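Long-range contacts in Puf (Pumilio/fbf) domain-containing protein 7, confirmed by transcript evidence (PDB 3V71), which binds a consensus sequence in the 3'-UTRs of mRNAs and modulates their expression and stability, serving oocyte formation and early embryonic divisions: residues Val187-Ala195 and Val233-Met244; Asp249-Leu260 and Ala280-Glu291. One frame throughout, in Å; residues are numbered along the deposited sequence. Where two conformers were deposited one is given.

Overall arrangement
Contacts 1 and 2 follow one another along the chain, neither nested nor crossed. From the N terminus, helix 183-194 in predicted Pumilio repeat 5 runs into a loop closed by contact 1 when helix 231-238 in predicted repeat 6 comes alongside it; helices 203-218 and 221-225 intervene. Helix 244-256 comes next and enters contact 2, which closes a shorter loop, holding the rest of helix 260-263 and helix 269-279, when helix 282-292 packs beside it. The centres lie about 19 Å apart, yet the contacts touch: Val-237 CG1 meets Ile-251 CD1 at 3.8 Å. Contact 1 borders the RNA through Gln-188 and Gln-235, whereas contact 2 joins helices farther from it, a worked example of stacked helical repeats.

Contact 1 of 2, residues Val187-Ala195 and Val233-Met244; sequences VQQVIDRLA and VIQYVIKSSGIM. With nucleotides of chain B.
Tyr-236 and Ile-191 carry the join between helix 183-194 and helix 231-238, two neighbouring helices of the RNA-binding layer, whose segments run nearly parallel at an angle of 22°. The tyrosine reaches across because its CG stands anti to the backbone N (chi1 -176°), which points the ring at the other helix. One face of the ring lies under Gln-188 CB; over the opposite face, offset toward the rim, sits Ser-240 OG, 3.9 Å above the plane. The same hydroxyl bonds to Tyr-236 O, which holds it near the ring. At the ring edge Ile-191 CG2 approaches CE2 of Tyr-236 to 3.8 Å, and the hydroxyl end arrives beside the carboxylate of Asp-192.

The two branches of Ile-191 divide the work. CG2 also touches Met-244 CE at 3.7 Å, the methionine chain being bent at chi2 and chi3, while CD1 reaches Val-237 CG2 at 4.4 Å and lies by Val-233. Farther along, Ala-195 CB packs on Ile-243 CG2 and on Met-244 SD, each at 4.2 Å.

On the RNA side, Gln-235 extends to U6 of chain B, its NE2 giving O4 a bond of 2.8 Å at 159°. Asn-231 is a second hydrogen-bond partner of that amide nitrogen and probably helps to orient it, while Gln-188 packs on an adenine base. Apolar contacts thus probably hold the two helices at their spacing, and polar chains beside them meet the bases, as expected of Pumilio repeats, in which such helices line the RNA-binding surface.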
loop_
_atom_site.group_PDB
_atom_site.type_symbol
_atom_site.label_atom_id
_atom_site.label_comp_id
_atom_site.label_asym_id
_atom_site.label_seq_id
_atom_site.Cartn_x
_atom_site.Cartn_y
_atom_site.Cartn_z
ATOM N N VAL A 187 4.472 1.288 0.250
ATOM C CA VAL A 187 5.345 0.341 -0.433
ATOM C C VAL A 187 4.578 -0.448 -1.483
ATOM O O VAL A 187 5.059 -0.641 -2.600
ATOM C CB VAL A 187 5.974 -0.657 0.544
ATOM C CG1 VAL A 187 7.044 -1.451 -0.167
ATOM C CG2 VAL A 187 6.563 0.063 1.740
ATOM N N GLN A 188 3.387 -0.906 -1.117
ATOM C CA GLN A 188 2.511 -1.580 -2.064
ATOM C C GLN A 188 2.239 -0.706 -3.280
ATOM O O GLN A 188 2.362 -1.154 -4.420
ATOM C CB GLN A 188 1.191 -1.953 -1.392
ATOM C CG GLN A 188 1.359 -2.817 -0.150
ATOM C CD GLN A 188 0.035 -3.224 0.462
ATOM O OE1 GLN A 188 -0.160 -3.136 1.683
ATOM N NE2 GLN A 188 -0.889 -3.676 -0.383
ATOM N N GLN A 189 1.875 0.548 -3.024
ATOM C CA GLN A 189 1.517 1.490 -4.077
ATOM C C GLN A 189 2.690 1.833 -4.968
ATOM O O GLN A 189 2.525 1.950 -6.180
ATOM C CB GLN A 189 0.950 2.772 -3.480
ATOM C CG GLN A 189 -0.418 2.619 -2.848
ATOM C CD GLN A 189 -0.792 3.824 -2.012
ATOM O OE1 GLN A 189 0.072 4.597 -1.590
ATOM N NE2 GLN A 189 -2.087 3.996 -1.773
ATOM N N VAL A 190 3.865 2.021 -4.373
ATOM C CA VAL A 190 5.070 2.292 -5.156
ATOM C C VAL A 190 5.339 1.170 -6.150
ATOM O O VAL A 190 5.648 1.414 -7.322
ATOM C CB VAL A 190 6.311 2.422 -4.273
ATOM C CG1 VAL A 190 7.572 2.393 -5.134
ATOM C CG2 VAL A 190 6.247 3.689 -3.458
ATOM N N ILE A 191 5.236 -0.061 -5.657
ATOM C CA ILE A 191 5.395 -1.247 -6.473
ATOM C C ILE A 191 4.350 -1.279 -7.572
ATOM O O ILE A 191 4.677 -1.358 -8.750
ATOM C CB ILE A 191 5.262 -2.508 -5.616
ATOM C CG1 ILE A 191 6.512 -2.686 -4.759
ATOM C CG2 ILE A 191 5.027 -3.735 -6.486
ATOM C CD1 ILE A 191 6.421 -3.849 -3.821
ATOM N N ASP A 192 3.087 -1.221 -7.178
ATOM C CA ASP A 192 2.001 -1.177 -8.141
ATOM C C ASP A 192 2.335 -0.216 -9.288
ATOM O O ASP A 192 2.033 -0.479 -10.453
ATOM C CB ASP A 192 0.722 -0.729 -7.442
ATOM C CG ASP A 192 -0.522 -1.154 -8.183
ATOM O OD1 ASP A 192 -0.480 -1.181 -9.432
ATOM O OD2 ASP A 192 -1.535 -1.476 -7.519
ATOM N N ARG A 193 2.988 0.885 -8.935
ATOM C CA ARG A 193 3.245 1.998 -9.835
ATOM C C ARG A 193 4.403 1.697 -10.783
ATOM O O ARG A 193 4.339 2.006 -11.975
ATOM C CB ARG A 193 3.548 3.248 -8.996
ATOM C CG ARG A 193 3.401 4.596 -9.695
ATOM C CD ARG A 193 1.950 4.904 -10.056
ATOM N NE ARG A 193 1.767 6.287 -10.507
ATOM C CZ ARG A 193 2.331 6.812 -11.593
ATOM N NH1 ARG A 193 3.137 6.080 -12.354
ATOM N NH2 ARG A 193 2.097 8.078 -11.915
ATOM N N LEU A 194 5.462 1.095 -10.249
ATOM C CA LEU A 194 6.650 0.777 -11.039
ATOM C C LEU A 194 6.437 -0.382 -12.013
ATOM O O LEU A 194 7.088 -0.455 -13.054
ATOM C CB LEU A 194 7.817 0.438 -10.119
ATOM C CG LEU A 194 8.391 1.597 -9.316
ATOM C CD1 LEU A 194 9.467 1.086 -8.368
ATOM C CD2 LEU A 194 8.930 2.684 -10.249
ATOM N N ALA A 195 5.532 -1.287 -11.662
ATOM C CA ALA A 195 5.315 -2.507 -12.425
ATOM C C ALA A 195 4.074 -2.428 -13.306
ATOM O O ALA A 195 3.607 -3.439 -13.830
ATOM C CB ALA A 195 5.207 -3.687 -11.476
ATOM N N VAL A 233 2.724 -6.709 2.427
ATOM C CA VAL A 233 3.485 -6.403 1.215
ATOM C C VAL A 233 3.865 -7.676 0.462
ATOM O O VAL A 233 3.704 -7.769 -0.754
ATOM C CB VAL A 233 4.783 -5.669 1.542
ATOM C CG1 VAL A 233 5.591 -5.462 0.271
ATOM C CG2 VAL A 233 4.484 -4.346 2.227
ATOM N N ILE A 234 4.388 -8.643 1.205
ATOM C CA ILE A 234 4.673 -9.961 0.670
ATOM C C ILE A 234 3.454 -10.518 -0.050
ATOM O O ILE A 234 3.534 -10.863 -1.229
ATOM C CB ILE A 234 5.099 -10.919 1.782
ATOM C CG1 ILE A 234 6.235 -10.298 2.590
ATOM C CG2 ILE A 234 5.508 -12.261 1.206
ATOM C CD1 ILE A 234 7.417 -9.883 1.743
ATOM N N GLN A 235 2.326 -10.592 0.654
ATOM C CA GLN A 235 1.084 -11.051 0.045
ATOM C C GLN A 235 0.726 -10.239 -1.199
ATOM O O GLN A 235 0.147 -10.767 -2.144
ATOM C CB GLN A 235 -0.084 -10.972 1.029
ATOM C CG GLN A 235 0.231 -11.363 2.449
ATOM C CD GLN A 235 -1.010 -11.754 3.219
ATOM O OE1 GLN A 235 -1.915 -12.383 2.671
ATOM N NE2 GLN A 235 -1.059 -11.392 4.501
ATOM N N TYR A 236 1.040 -8.948 -1.196
ATOM C CA TYR A 236 0.802 -8.156 -2.384
ATOM C C TYR A 236 1.580 -8.754 -3.555
ATOM O O TYR A 236 1.000 -9.122 -4.574
ATOM C CB TYR A 236 1.191 -6.690 -2.173
ATOM C CG TYR A 236 0.857 -5.830 -3.374
ATOM C CD1 TYR A 236 -0.443 -5.414 -3.613
ATOM C CD2 TYR A 236 1.836 -5.464 -4.281
ATOM C CE1 TYR A 236 -0.755 -4.653 -4.715
ATOM C CE2 TYR A 236 1.536 -4.708 -5.386
ATOM C CZ TYR A 236 0.239 -4.301 -5.600
ATOM O OH TYR A 236 -0.059 -3.536 -6.707
ATOM N N VAL A 237 2.894 -8.864 -3.395
ATOM C CA VAL A 237 3.764 -9.423 -4.427
ATOM C C VAL A 237 3.271 -10.772 -4.970
ATOM O O VAL A 237 3.345 -11.038 -6.168
ATOM C CB VAL A 237 5.213 -9.576 -3.901
ATOM C CG1 VAL A 237 6.082 -10.314 -4.912
ATOM C CG2 VAL A 237 5.801 -8.204 -3.548
ATOM N N ILE A 238 2.756 -11.613 -4.083
ATOM C CA ILE A 238 2.359 -12.965 -4.453
ATOM C C ILE A 238 1.030 -12.999 -5.208
ATOM O O ILE A 238 0.777 -13.895 -6.010
ATOM C CB ILE A 238 2.310 -13.873 -3.200
ATOM C CG1 ILE A 238 3.703 -13.997 -2.601
ATOM C CG2 ILE A 238 1.794 -15.257 -3.527
ATOM C CD1 ILE A 238 3.742 -14.836 -1.382
ATOM N N LYS A 239 0.184 -12.012 -4.957
ATOM C CA LYS A 239 -1.126 -11.958 -5.592
ATOM C C LYS A 239 -1.063 -11.245 -6.951
ATOM O O LYS A 239 -2.073 -11.097 -7.627
ATOM C CB LYS A 239 -2.137 -11.269 -4.659
ATOM C CG LYS A 239 -2.259 -11.912 -3.268
ATOM C CD LYS A 239 -3.394 -11.320 -2.394
ATOM C CE LYS A 239 -2.887 -10.283 -1.364
ATOM N NZ LYS A 239 -3.694 -10.188 -0.077
ATOM N N SER A 240 0.136 -10.843 -7.358
ATOM C CA SER A 240 0.319 -9.967 -8.518
ATOM C C SER A 240 0.447 -10.657 -9.881
ATOM O O SER A 240 0.819 -11.826 -9.970
ATOM C CB SER A 240 1.520 -9.058 -8.285
ATOM O OG SER A 240 1.323 -8.255 -7.134
ATOM N N SER A 241 0.169 -9.896 -10.939
ATOM C CA SER A 241 -0.048 -10.441 -12.279
ATOM C C SER A 241 1.097 -10.245 -13.260
ATOM O O SER A 241 1.422 -11.141 -14.039
ATOM C CB SER A 241 -1.301 -9.819 -12.894
ATOM O OG SER A 241 -2.457 -10.179 -12.161
ATOM N N GLY A 242 1.691 -9.064 -13.251
ATOM C CA GLY A 242 2.638 -8.723 -14.293
ATOM C C GLY A 242 3.993 -9.340 -14.080
ATOM O O GLY A 242 4.118 -10.531 -13.811
ATOM N N ILE A 243 5.021 -8.516 -14.210
ATOM C CA ILE A 243 6.375 -8.960 -13.954
ATOM C C ILE A 243 6.512 -9.252 -12.466
ATOM O O ILE A 243 7.561 -9.685 -11.991
ATOM C CB ILE A 243 7.396 -7.889 -14.369
ATOM C CG1 ILE A 243 8.816 -8.470 -14.371
ATOM C CG2 ILE A 243 7.291 -6.684 -13.456
ATOM C CD1 ILE A 243 9.874 -7.526 -14.909
ATOM N N MET A 244 5.443 -9.007 -11.718
ATOM C CA MET A 244 5.478 -9.306 -10.299
ATOM C C MET A 244 5.565 -10.809 -10.077
ATOM O O MET A 244 6.105 -11.261 -9.073
ATOM C CB MET A 244 4.265 -8.716 -9.576
ATOM C CG MET A 244 4.409 -7.246 -9.229
ATOM S SD MET A 244 6.095 -6.779 -8.766
ATOM C CE MET A 244 6.132 -7.229 -7.040
ATOM P P U B 6 -6.758 -12.036 15.038
ATOM O OP1 U B 6 -6.230 -11.109 16.063
ATOM O OP2 U B 6 -8.228 -12.179 14.884
ATOM O "O5'" U B 6 -6.102 -11.712 13.624
ATOM C "C5'" U B 6 -6.430 -10.523 12.919
ATOM C "C4'" U B 6 -5.202 -9.690 12.643
ATOM O "O4'" U B 6 -4.221 -10.482 11.927
ATOM C "C3'" U B 6 -5.406 -8.470 11.758
ATOM O "O3'" U B 6 -5.929 -7.359 12.462
ATOM C "C2'" U B 6 -4.014 -8.225 11.186
ATOM O "O2'" U B 6 -3.209 -7.501 12.107
ATOM C "C1'" U B 6 -3.463 -9.652 11.072
ATOM N N1 U B 6 -3.546 -10.175 9.682
ATOM C C2 U B 6 -2.374 -10.096 8.938
ATOM O O2 U B 6 -1.343 -9.635 9.400
ATOM N N3 U B 6 -2.454 -10.555 7.647
ATOM C C4 U B 6 -3.564 -11.096 7.026
ATOM O O4 U B 6 -3.483 -11.472 5.845
ATOM C C5 U B 6 -4.735 -11.148 7.863
ATOM C C6 U B 6 -4.699 -10.692 9.128
#

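Contact 2 of 2, residues Asp249-Leu260 and Ala280-Glu291; sequences DTIIDKCLLRNL and APPALLHEMMEE
The stacking of successive Pumilio repeats continues here away from the RNA, where helix 244-256 packs beside helix 282-292 and the turn after the first helix is gripped by Glu-291 of the second. The axes of the segments lie 11.0 Å apart, and the nearest atom is about 11 Å from the bound nucleic acid. Leu-284 reaches across with both methyls: CD1 lies 3.9 Å from Ile-252 CG2, and CD2 touches the carboxylate of Asp-253 and the CD1 of Leu-257. Ile-252 sends its other branch toward the start of the second segment, CD1 meeting Ala-280 CB at 3.7 Å. Met-288 CG meets two leucines, 3.5 Å from Leu-257 CD2 and 3.8 Å from Leu-260 CD1.

A type II beta turn, Leu-256 to Asn-259, starts at the last residue of the helix, and Asn-259 ND2 folds back to Cys-255 O. The turn presents the backbone N-H of Arg-258 to Glu-291, whose CG is anti to its own N (chi1 177°) and whose extended chain carries the carboxylate across. OE1 takes this N-H on its syn side at 2.9 Å, almost straight at 173°; the bond to OE2 is weak. Leu-260 CB lies 3.7 Å from Glu-291 OE2, a leucine side chain lying against the carboxylate.

With an alanine in place of Glu-291, the Arg-258 amide would probably lose its acceptor and the turn be less firmly tied to helix 282-292. The chemistry therefore pairs an apolar seam between the helices with one polar clasp, through which a side chain of one helix probably steadies the turn that ends the other.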
loop_
_atom_site.group_PDB
_atom_site.type_symbol
_atom_site.label_atom_id
_atom_site.label_comp_id
_atom_site.label_asym_id
_atom_site.label_seq_id
_atom_site.Cartn_x
_atom_site.Cartn_y
_atom_site.Cartn_z
ATOM N N ASP A 249 7.713 -15.962 -7.678
ATOM C CA ASP A 249 8.445 -17.210 -7.826
ATOM C C ASP A 249 9.751 -17.245 -7.040
ATOM O O ASP A 249 10.091 -18.262 -6.418
ATOM C CB ASP A 249 8.723 -17.455 -9.301
ATOM C CG ASP A 249 7.452 -17.602 -10.110
ATOM O OD1 ASP A 249 6.366 -17.674 -9.484
ATOM O OD2 ASP A 249 7.538 -17.653 -11.364
ATOM N N THR A 250 10.485 -16.140 -7.076
ATOM C CA THR A 250 11.747 -16.063 -6.356
ATOM C C THR A 250 11.513 -16.086 -4.861
ATOM O O THR A 250 12.249 -16.739 -4.124
ATOM C CB THR A 250 12.499 -14.780 -6.682
ATOM O OG1 THR A 250 12.469 -14.562 -8.097
ATOM C CG2 THR A 250 13.940 -14.877 -6.192
ATOM N N ILE A 251 10.492 -15.354 -4.420
ATOM C CA ILE A 251 10.148 -15.304 -3.011
ATOM C C ILE A 251 9.711 -16.676 -2.528
ATOM O O ILE A 251 10.167 -17.148 -1.487
ATOM C CB ILE A 251 9.035 -14.294 -2.748
ATOM C CG1 ILE A 251 9.616 -12.886 -2.622
ATOM C CG2 ILE A 251 8.284 -14.645 -1.475
ATOM C CD1 ILE A 251 8.553 -11.801 -2.484
ATOM N N ILE A 252 8.830 -17.322 -3.282
ATOM C CA ILE A 252 8.431 -18.688 -2.953
ATOM C C ILE A 252 9.632 -19.632 -2.973
ATOM O O ILE A 252 9.830 -20.432 -2.061
ATOM C CB ILE A 252 7.386 -19.234 -3.939
ATOM C CG1 ILE A 252 6.036 -18.552 -3.739
ATOM C CG2 ILE A 252 7.218 -20.727 -3.757
ATOM C CD1 ILE A 252 4.951 -19.121 -4.631
ATOM N N ASP A 253 10.437 -19.526 -4.026
ATOM C CA ASP A 253 11.539 -20.447 -4.239
ATOM C C ASP A 253 12.682 -20.277 -3.236
ATOM O O ASP A 253 13.282 -21.253 -2.802
ATOM C CB ASP A 253 12.056 -20.319 -5.675
ATOM C CG ASP A 253 12.318 -21.673 -6.330
ATOM O OD1 ASP A 253 12.639 -22.638 -5.598
ATOM O OD2 ASP A 253 12.203 -21.774 -7.576
ATOM N N LYS A 254 12.980 -19.041 -2.864
ATOM C CA LYS A 254 14.115 -18.773 -1.990
ATOM C C LYS A 254 13.756 -18.791 -0.504
ATOM O O LYS A 254 14.486 -19.350 0.315
ATOM C CB LYS A 254 14.736 -17.407 -2.321
ATOM C CG LYS A 254 15.098 -17.188 -3.782
ATOM C CD LYS A 254 16.326 -17.972 -4.188
ATOM C CE LYS A 254 17.579 -17.410 -3.548
ATOM N NZ LYS A 254 18.755 -18.275 -3.873
ATOM N N CYS A 255 12.629 -18.186 -0.157
ATOM C CA CYS A 255 12.291 -17.941 1.236
ATOM C C CYS A 255 11.210 -18.885 1.776
ATOM O O CYS A 255 11.305 -19.387 2.896
ATOM C CB CYS A 255 11.846 -16.481 1.395
ATOM S SG CYS A 255 12.643 -15.312 0.237
ATOM N N LEU A 256 10.169 -19.114 0.989
ATOM C CA LEU A 256 9.048 -19.885 1.510
ATOM C C LEU A 256 9.339 -21.374 1.530
ATOM O O LEU A 256 9.163 -22.033 2.554
ATOM C CB LEU A 256 7.771 -19.589 0.731
ATOM C CG LEU A 256 7.526 -18.092 0.582
ATOM C CD1 LEU A 256 6.115 -17.855 0.109
ATOM C CD2 LEU A 256 7.803 -17.346 1.888
ATOM N N LEU A 257 9.785 -21.908 0.399
ATOM C CA LEU A 257 10.147 -23.310 0.353
ATOM C C LEU A 257 11.263 -23.546 1.352
ATOM O O LEU A 257 12.094 -22.662 1.582
ATOM C CB LEU A 257 10.577 -23.717 -1.052
ATOM C CG LEU A 257 9.431 -24.054 -2.003
ATOM C CD1 LEU A 257 9.976 -24.636 -3.293
ATOM C CD2 LEU A 257 8.462 -25.031 -1.344
ATOM N N ARG A 258 11.269 -24.735 1.949
ATOM C CA ARG A 258 12.260 -25.101 2.953
ATOM C C ARG A 258 11.932 -24.407 4.262
ATOM O O ARG A 258 12.480 -24.757 5.303
ATOM C CB ARG A 258 13.683 -24.743 2.500
ATOM C CG ARG A 258 14.269 -25.645 1.411
ATOM C CD ARG A 258 15.533 -25.023 0.810
ATOM N NE ARG A 258 16.268 -25.945 -0.054
ATOM C CZ ARG A 258 17.329 -26.653 0.330
ATOM N NH1 ARG A 258 17.795 -26.544 1.571
ATOM N NH2 ARG A 258 17.930 -27.469 -0.528
ATOM N N ASN A 259 11.029 -23.432 4.202
ATOM C CA ASN A 259 10.597 -22.706 5.391
ATOM C C ASN A 259 9.126 -22.914 5.755
ATOM O O ASN A 259 8.644 -22.357 6.736
ATOM C CB ASN A 259 10.857 -21.214 5.221
ATOM C CG ASN A 259 12.249 -20.810 5.639
ATOM O OD1 ASN A 259 12.831 -21.404 6.540
ATOM N ND2 ASN A 259 12.786 -19.779 4.999
ATOM N N LEU A 260 8.420 -23.718 4.968
ATOM C CA LEU A 260 6.972 -23.875 5.121
ATOM C C LEU A 260 6.514 -24.187 6.536
ATOM O O LEU A 260 5.641 -23.516 7.065
ATOM C CB LEU A 260 6.449 -24.948 4.170
ATOM C CG LEU A 260 6.452 -24.547 2.698
ATOM C CD1 LEU A 260 5.655 -25.539 1.887
ATOM C CD2 LEU A 260 5.884 -23.156 2.531
ATOM N N ALA A 280 0.957 -19.944 -6.362
ATOM C CA ALA A 280 2.118 -20.647 -6.871
ATOM C C ALA A 280 1.763 -21.344 -8.178
ATOM O O ALA A 280 0.722 -21.991 -8.271
ATOM C CB ALA A 280 2.596 -21.654 -5.852
ATOM N N PRO A 281 2.627 -21.202 -9.198
ATOM C CA PRO A 281 2.538 -21.998 -10.427
ATOM C C PRO A 281 2.672 -23.493 -10.110
ATOM O O PRO A 281 3.220 -23.841 -9.059
ATOM C CB PRO A 281 3.742 -21.510 -11.248
ATOM C CG PRO A 281 4.671 -20.891 -10.250
ATOM C CD PRO A 281 3.779 -20.285 -9.217
ATOM N N PRO A 282 2.203 -24.368 -11.019
ATOM C CA PRO A 282 2.041 -25.809 -10.758
ATOM C C PRO A 282 3.307 -26.542 -10.279
ATOM O O PRO A 282 3.198 -27.450 -9.450
ATOM C CB PRO A 282 1.590 -26.357 -12.119
ATOM C CG PRO A 282 2.128 -25.385 -13.107
ATOM C CD PRO A 282 1.995 -24.047 -12.442
ATOM N N ALA A 283 4.475 -26.159 -10.792
ATOM C CA ALA A 283 5.731 -26.806 -10.414
ATOM C C ALA A 283 6.232 -26.354 -9.044
ATOM O O ALA A 283 6.903 -27.104 -8.337
ATOM C CB ALA A 283 6.791 -26.556 -11.470
ATOM N N LEU A 284 5.921 -25.113 -8.683
ATOM C CA LEU A 284 6.218 -24.619 -7.347
ATOM C C LEU A 284 5.176 -25.146 -6.359
ATOM O O LEU A 284 5.493 -25.450 -5.213
ATOM C CB LEU A 284 6.278 -23.091 -7.330
ATOM C CG LEU A 284 7.626 -22.508 -7.757
ATOM C CD1 LEU A 284 7.658 -20.986 -7.616
ATOM C CD2 LEU A 284 8.746 -23.133 -6.949
ATOM N N LEU A 285 3.934 -25.263 -6.813
ATOM C CA LEU A 285 2.892 -25.842 -5.992
ATOM C C LEU A 285 3.198 -27.305 -5.679
ATOM O O LEU A 285 2.988 -27.769 -4.548
ATOM C CB LEU A 285 1.537 -25.739 -6.687
ATOM C CG LEU A 285 0.392 -26.368 -5.888
ATOM C CD1 LEU A 285 0.169 -25.623 -4.578
ATOM C CD2 LEU A 285 -0.875 -26.398 -6.701
ATOM N N HIS A 286 3.687 -28.026 -6.685
ATOM C CA HIS A 286 4.011 -29.441 -6.536
ATOM C C HIS A 286 5.117 -29.669 -5.495
ATOM O O HIS A 286 5.102 -30.664 -4.766
ATOM C CB HIS A 286 4.398 -30.053 -7.888
ATOM C CG HIS A 286 4.998 -31.424 -7.786
ATOM N ND1 HIS A 286 4.234 -32.567 -7.665
ATOM C CD2 HIS A 286 6.290 -31.835 -7.781
ATOM C CE1 HIS A 286 5.028 -33.621 -7.587
ATOM N NE2 HIS A 286 6.280 -33.204 -7.654
ATOM N N GLU A 287 6.070 -28.745 -5.425
ATOM C CA GLU A 287 7.162 -28.854 -4.471
ATOM C C GLU A 287 6.762 -28.370 -3.081
ATOM O O GLU A 287 7.390 -28.721 -2.087
ATOM C CB GLU A 287 8.390 -28.094 -4.966
ATOM C CG GLU A 287 8.839 -28.490 -6.358
ATOM C CD GLU A 287 10.302 -28.155 -6.615
ATOM O OE1 GLU A 287 11.006 -27.804 -5.638
ATOM O OE2 GLU A 287 10.750 -28.253 -7.784
ATOM N N MET A 288 5.724 -27.553 -3.002
ATOM C CA MET A 288 5.220 -27.155 -1.700
ATOM C C MET A 288 4.506 -28.339 -1.103
ATOM O O MET A 288 4.755 -28.713 0.047
ATOM C CB MET A 288 4.271 -25.970 -1.809
ATOM C CG MET A 288 4.973 -24.636 -1.727
ATOM S SD MET A 288 4.060 -23.354 -2.588
ATOM C CE MET A 288 3.092 -22.658 -1.244
ATOM N N MET A 289 3.621 -28.938 -1.894
ATOM C CA MET A 289 2.894 -30.114 -1.439
ATOM C C MET A 289 3.892 -31.179 -1.010
ATOM O O MET A 289 3.889 -31.612 0.140
ATOM C CB MET A 289 1.957 -30.636 -2.529
ATOM C CG MET A 289 0.888 -29.633 -2.964
ATOM S SD MET A 289 -0.291 -29.161 -1.664
ATOM C CE MET A 289 -1.147 -30.703 -1.357
ATOM N N GLU A 290 4.757 -31.569 -1.947
ATOM C CA GLU A 290 5.818 -32.546 -1.721
ATOM C C GLU A 290 6.526 -32.284 -0.394
ATOM O O GLU A 290 6.674 -33.186 0.424
ATOM C CB GLU A 290 6.808 -32.504 -2.897
ATOM C CG GLU A 290 8.075 -33.369 -2.762
ATOM C CD GLU A 290 8.999 -33.303 -4.000
ATOM O OE1 GLU A 290 9.765 -34.274 -4.228
ATOM O OE2 GLU A 290 8.969 -32.284 -4.739
ATOM N N GLU A 291 6.951 -31.047 -0.174
ATOM C CA GLU A 291 7.624 -30.682 1.068
ATOM C C GLU A 291 6.744 -30.868 2.297
ATOM O O GLU A 291 7.171 -31.460 3.284
ATOM C CB GLU A 291 8.125 -29.241 1.011
ATOM C CG GLU A 291 8.764 -28.776 2.307
ATOM C CD GLU A 291 9.259 -27.337 2.231
ATOM O OE1 GLU A 291 9.373 -26.811 1.103
ATOM O OE2 GLU A 291 9.525 -26.727 3.295
#